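Local coordinates for chitinase (Paenibacillus sp. FPU-7, PDB 5GZT), which probably hydrolyses internal N-acetyl-beta-D-glucosaminide (1->4)-beta linkages in chitin and chitodextrins, as an endochitinase with two glycosyl hydrolase family 18 domains, at residues 182-195 with 264-276. Numbering follows the deposited sequence.
Sequences PVVKLISTASNNDR and VTSDTVTGKAFVQ. With FMT (formic acid), chain G.
Two nearly parallel strands from different sheets run side by side where a small beta region probably adjoins the first family 18 TIM barrel: strand 184-191, at the edge of an antiparallel sheet beside strand 197-203, and strand 269-275, part of the long strand 264-284 that runs on into the barrel. Their axes approach to 6.3 Å at 18°, and the two hydrogen bonds made directly between the segments lie near their ends. At one end Ser266 OG donates to Pro182 O at 2.6 Å, from above the carbonyl plane; chi1 of 180° sets this hydroxyl opposite its own backbone N. Next to it a water links Val184 N to Asp267 O. Between the ends the contact is mostly aliphatic, though methyl groups also rest on backbone carbonyls, as Leu186 CD1 does on Thr270 O (3.5 Å). Val269 straddles two residues, with CG2 against Val184 CB at 4.0 Å and CG1 against Leu186 CD1, the Val269 and Leu186 side chains running antiparallel alongside one another. A classic beta bulge at Ile187 and Ser188, both facing Lys200, is accommodated within strand 184-191. Beyond it Thr189 CB rests on Ala273 CB at 4.0 Å, and Leu197 lies against the same alanine. On strand 269-275, Lys272 NZ makes a weak hydrogen bond to O1 of a formic acid molecule, probably from the crystallisation liquor, and another hydrogen bond to Tyr450 OH; the formic acid lies at the edge of the Phe274 ring. At the far end, Asn192 to Arg195 form a type I turn. Arg195 CB and CG cross Val275 CG1 at about a right angle, while its NH1 reaches Leu248 O. Gln276 bonds Asn616 through NE2. Its backbone N donates almost straight (166°) to Ser191 OG at 3.1 Å, a hydroxyl also hydrogen-bonded to Gln196 O.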
loop_
_atom_site.group_PDB
_atom_site.type_symbol
_atom_site.label_atom_id
_atom_site.label_comp_id
_atom_site.label_asym_id
_atom_site.label_seq_id
_atom_site.Cartn_x
_atom_site.Cartn_y
_atom_site.Cartn_z
ATOM N N PRO B 182 -17.488 -6.742 -36.631
ATOM C CA PRO B 182 -16.394 -6.882 -35.662
ATOM C C PRO B 182 -16.912 -6.893 -34.215
ATOM O O PRO B 182 -17.470 -5.900 -33.738
ATOM C CB PRO B 182 -15.494 -5.666 -35.941
ATOM C CG PRO B 182 -16.363 -4.677 -36.634
ATOM C CD PRO B 182 -17.442 -5.445 -37.342
ATOM N N VAL B 183 -16.753 -8.043 -33.561
ATOM C CA VAL B 183 -17.072 -8.238 -32.144
ATOM C C VAL B 183 -15.734 -8.379 -31.412
ATOM O O VAL B 183 -14.842 -9.081 -31.910
ATOM C CB VAL B 183 -17.952 -9.507 -31.962
ATOM C CG1 VAL B 183 -18.018 -9.978 -30.506
ATOM C CG2 VAL B 183 -19.350 -9.259 -32.516
ATOM N N VAL B 184 -15.591 -7.702 -30.261
ATOM C CA VAL B 184 -14.439 -7.887 -29.328
ATOM C C VAL B 184 -14.865 -8.641 -28.072
ATOM O O VAL B 184 -15.677 -8.117 -27.329
ATOM C CB VAL B 184 -13.847 -6.528 -28.849
ATOM C CG1 VAL B 184 -12.765 -6.752 -27.776
ATOM C CG2 VAL B 184 -13.320 -5.712 -30.034
ATOM N N LYS B 185 -14.320 -9.838 -27.840
ATOM C CA LYS B 185 -14.439 -10.561 -26.541
ATOM C C LYS B 185 -13.170 -10.479 -25.640
ATOM O O LYS B 185 -12.086 -10.927 -26.034
ATOM C CB LYS B 185 -14.738 -12.032 -26.768
ATOM C CG LYS B 185 -15.991 -12.291 -27.588
ATOM C CD LYS B 185 -16.301 -13.787 -27.721
ATOM C CE LYS B 185 -16.555 -14.486 -26.391
ATOM N NZ LYS B 185 -17.510 -13.736 -25.524
ATOM N N LEU B 186 -13.332 -9.961 -24.416
ATOM C CA LEU B 186 -12.252 -9.916 -23.395
ATOM C C LEU B 186 -11.968 -11.315 -22.854
ATOM O O LEU B 186 -12.898 -11.991 -22.430
ATOM C CB LEU B 186 -12.644 -8.997 -22.221
ATOM C CG LEU B 186 -13.038 -7.548 -22.600
ATOM C CD1 LEU B 186 -13.371 -6.644 -21.413
ATOM C CD2 LEU B 186 -11.982 -6.900 -23.493
ATOM N N ILE B 187 -10.706 -11.754 -22.902
ATOM C CA ILE B 187 -10.272 -13.071 -22.352
ATOM C C ILE B 187 -9.864 -12.919 -20.845
ATOM O O ILE B 187 -10.239 -13.772 -19.995
ATOM C CB ILE B 187 -9.116 -13.694 -23.227
ATOM C CG1 ILE B 187 -9.666 -14.396 -24.510
ATOM C CG2 ILE B 187 -8.226 -14.670 -22.449
ATOM C CD1 ILE B 187 -9.973 -15.907 -24.406
ATOM N N SER B 188 -9.106 -11.846 -20.532
ATOM C CA SER B 188 -8.363 -11.713 -19.254
ATOM C C SER B 188 -7.374 -10.554 -19.252
ATOM O O SER B 188 -7.039 -9.983 -20.311
ATOM C CB SER B 188 -7.518 -12.955 -18.970
ATOM O OG SER B 188 -6.363 -12.932 -19.813
ATOM N N THR B 189 -6.868 -10.266 -18.043
ATOM C CA THR B 189 -5.844 -9.244 -17.791
ATOM C C THR B 189 -4.844 -9.738 -16.741
ATOM O O THR B 189 -5.195 -10.517 -15.852
ATOM C CB THR B 189 -6.444 -7.990 -17.133
ATOM O OG1 THR B 189 -6.800 -8.335 -15.790
ATOM C CG2 THR B 189 -7.696 -7.491 -17.891
ATOM N N ALA B 190 -3.637 -9.184 -16.812
ATOM C CA ALA B 190 -2.550 -9.531 -15.933
ATOM C C ALA B 190 -1.623 -8.347 -15.728
ATOM O O ALA B 190 -1.549 -7.409 -16.575
ATOM C CB ALA B 190 -1.774 -10.716 -16.509
ATOM N N SER B 191 -0.890 -8.393 -14.601
ATOM C CA SER B 191 0.177 -7.430 -14.302
ATOM C C SER B 191 1.455 -8.220 -14.048
ATOM O O SER B 191 1.429 -9.436 -13.955
ATOM C CB SER B 191 -0.202 -6.579 -13.072
ATOM O OG SER B 191 0.659 -5.468 -12.958
ATOM N N ASN B 192 2.581 -7.548 -14.018
ATOM C CA ASN B 192 3.819 -8.189 -13.585
ATOM C C ASN B 192 4.516 -7.285 -12.581
ATOM O O ASN B 192 4.069 -6.177 -12.360
ATOM C CB ASN B 192 4.738 -8.484 -14.794
ATOM C CG ASN B 192 4.994 -7.264 -15.650
ATOM O OD1 ASN B 192 5.013 -6.096 -15.189
ATOM N ND2 ASN B 192 5.138 -7.520 -16.932
ATOM N N ASN B 193 5.641 -7.762 -12.044
ATOM C CA ASN B 193 6.461 -7.026 -11.085
ATOM C C ASN B 193 6.864 -5.635 -11.584
ATOM O O ASN B 193 6.961 -4.648 -10.795
ATOM C CB ASN B 193 7.716 -7.826 -10.782
ATOM C CG ASN B 193 7.438 -9.118 -10.059
ATOM O OD1 ASN B 193 6.319 -9.454 -9.654
ATOM N ND2 ASN B 193 8.463 -9.852 -9.889
ATOM N N ASP B 194 7.052 -5.549 -12.906
ATOM C CA ASP B 194 7.454 -4.316 -13.573
ATOM C C ASP B 194 6.305 -3.309 -13.769
ATOM O O ASP B 194 6.526 -2.212 -14.281
ATOM C CB ASP B 194 8.070 -4.647 -14.956
ATOM C CG ASP B 194 9.503 -5.210 -14.867
ATOM O OD1 ASP B 194 10.284 -4.831 -13.946
ATOM O OD2 ASP B 194 9.851 -6.019 -15.770
ATOM N N ARG B 195 5.096 -3.696 -13.406
ATOM C CA ARG B 195 3.955 -2.839 -13.475
ATOM C C ARG B 195 3.555 -2.506 -14.913
ATOM O O ARG B 195 3.156 -1.376 -15.254
ATOM C CB ARG B 195 4.152 -1.636 -12.526
ATOM C CG ARG B 195 4.141 -2.137 -11.086
ATOM C CD ARG B 195 4.226 -1.006 -10.145
ATOM N NE ARG B 195 5.567 -0.476 -10.243
ATOM C CZ ARG B 195 5.899 0.755 -10.543
ATOM N NH1 ARG B 195 4.992 1.683 -10.818
ATOM N NH2 ARG B 195 7.189 1.052 -10.567
ATOM N N VAL B 264 -17.403 0.555 -40.170
ATOM C CA VAL B 264 -18.045 -0.453 -39.277
ATOM C C VAL B 264 -17.259 -0.613 -37.941
ATOM O O VAL B 264 -16.369 -1.461 -37.809
ATOM C CB VAL B 264 -18.389 -1.832 -39.969
ATOM C CG1 VAL B 264 -19.463 -1.656 -41.039
ATOM C CG2 VAL B 264 -17.188 -2.548 -40.578
ATOM N N THR B 265 -17.622 0.234 -36.966
ATOM C CA THR B 265 -16.920 0.402 -35.678
ATOM C C THR B 265 -17.581 -0.438 -34.556
ATOM O O THR B 265 -18.777 -0.285 -34.267
ATOM C CB THR B 265 -16.807 1.921 -35.331
ATOM O OG1 THR B 265 -15.552 2.170 -34.708
ATOM C CG2 THR B 265 -17.982 2.488 -34.445
ATOM N N SER B 266 -16.799 -1.327 -33.938
ATOM C CA SER B 266 -17.341 -2.374 -33.042
ATOM C C SER B 266 -17.996 -1.831 -31.765
ATOM O O SER B 266 -17.795 -0.666 -31.375
ATOM C CB SER B 266 -16.240 -3.382 -32.637
ATOM O OG SER B 266 -16.722 -4.421 -31.777
ATOM N N ASP B 267 -18.796 -2.702 -31.142
ATOM C CA ASP B 267 -19.246 -2.509 -29.768
ATOM C C ASP B 267 -18.023 -2.273 -28.890
ATOM O O ASP B 267 -17.086 -3.068 -28.933
ATOM C CB ASP B 267 -20.012 -3.748 -29.262
ATOM C CG ASP B 267 -21.496 -3.729 -29.636
ATOM O OD1 ASP B 267 -21.991 -2.708 -30.169
ATOM O OD2 ASP B 267 -22.181 -4.740 -29.374
ATOM N N THR B 268 -18.041 -1.148 -28.161
ATOM C CA THR B 268 -17.000 -0.754 -27.174
ATOM C C THR B 268 -17.147 -1.636 -25.905
ATOM O O THR B 268 -18.197 -1.659 -25.297
ATOM C CB THR B 268 -17.090 0.783 -26.875
ATOM O OG1 THR B 268 -16.426 1.504 -27.914
ATOM C CG2 THR B 268 -16.464 1.183 -25.548
ATOM N N VAL B 269 -16.118 -2.402 -25.545
ATOM C CA VAL B 269 -16.178 -3.249 -24.330
ATOM C C VAL B 269 -15.235 -2.642 -23.284
ATOM O O VAL B 269 -14.239 -1.963 -23.620
ATOM C CB VAL B 269 -15.836 -4.743 -24.593
ATOM C CG1 VAL B 269 -16.517 -5.640 -23.564
ATOM C CG2 VAL B 269 -16.253 -5.168 -25.992
ATOM N N THR B 270 -15.590 -2.849 -22.014
ATOM C CA THR B 270 -14.854 -2.258 -20.878
ATOM C C THR B 270 -14.589 -3.251 -19.736
ATOM O O THR B 270 -15.252 -4.305 -19.612
ATOM C CB THR B 270 -15.587 -1.017 -20.303
ATOM O OG1 THR B 270 -16.990 -1.296 -20.151
ATOM C CG2 THR B 270 -15.381 0.178 -21.183
ATOM N N GLY B 271 -13.601 -2.885 -18.911
ATOM C CA GLY B 271 -13.319 -3.585 -17.650
ATOM C C GLY B 271 -12.295 -2.898 -16.763
ATOM O O GLY B 271 -11.827 -1.756 -17.041
ATOM N N LYS B 272 -11.949 -3.628 -15.696
ATOM C CA LYS B 272 -10.937 -3.216 -14.687
ATOM C C LYS B 272 -9.766 -4.166 -14.745
ATOM O O LYS B 272 -9.986 -5.369 -14.798
ATOM C CB LYS B 272 -11.471 -3.377 -13.275
ATOM C CG LYS B 272 -12.523 -2.415 -12.823
ATOM C CD LYS B 272 -13.269 -3.051 -11.649
ATOM C CE LYS B 272 -14.388 -2.144 -11.160
ATOM N NZ LYS B 272 -14.953 -2.567 -9.850
ATOM N N ALA B 273 -8.550 -3.628 -14.716
ATOM C CA ALA B 273 -7.327 -4.404 -14.479
ATOM C C ALA B 273 -6.623 -3.901 -13.227
ATOM O O ALA B 273 -6.818 -2.755 -12.811
ATOM C CB ALA B 273 -6.360 -4.257 -15.626
ATOM N N PHE B 274 -5.749 -4.728 -12.688
ATOM C CA PHE B 274 -5.082 -4.400 -11.414
ATOM C C PHE B 274 -3.588 -4.452 -11.610
ATOM O O PHE B 274 -3.059 -5.464 -12.058
ATOM C CB PHE B 274 -5.534 -5.396 -10.395
ATOM C CG PHE B 274 -7.019 -5.429 -10.214
ATOM C CD1 PHE B 274 -7.653 -4.434 -9.502
ATOM C CD2 PHE B 274 -7.795 -6.417 -10.809
ATOM C CE1 PHE B 274 -9.024 -4.433 -9.323
ATOM C CE2 PHE B 274 -9.195 -6.409 -10.660
ATOM C CZ PHE B 274 -9.802 -5.407 -9.906
ATOM N N VAL B 275 -2.928 -3.339 -11.320
ATOM C CA VAL B 275 -1.478 -3.208 -11.477
ATOM C C VAL B 275 -0.845 -3.506 -10.089
ATOM O O VAL B 275 -1.291 -2.958 -9.069
ATOM C CB VAL B 275 -1.136 -1.820 -12.059
ATOM C CG1 VAL B 275 0.342 -1.529 -12.042
ATOM C CG2 VAL B 275 -1.635 -1.754 -13.512
ATOM N N GLN B 276 0.124 -4.430 -10.062
ATOM C CA GLN B 276 0.808 -4.818 -8.827
ATOM C C GLN B 276 1.439 -3.571 -8.151
ATOM O O GLN B 276 1.570 -2.515 -8.747
ATOM C CB GLN B 276 1.906 -5.852 -9.121
ATOM C CG GLN B 276 1.427 -7.230 -9.521
ATOM C CD GLN B 276 2.613 -8.169 -9.829
ATOM O OE1 GLN B 276 3.759 -7.902 -9.445
ATOM N NE2 GLN B 276 2.340 -9.272 -10.519
HETATM C C FMT G . -13.688 -5.556 -9.464
HETATM O O1 FMT G . -14.839 -5.463 -8.999
HETATM O O2 FMT G . -13.204 -6.658 -10.077
HETATM O O HOH W 1 -17.672 -6.001 -28.899
#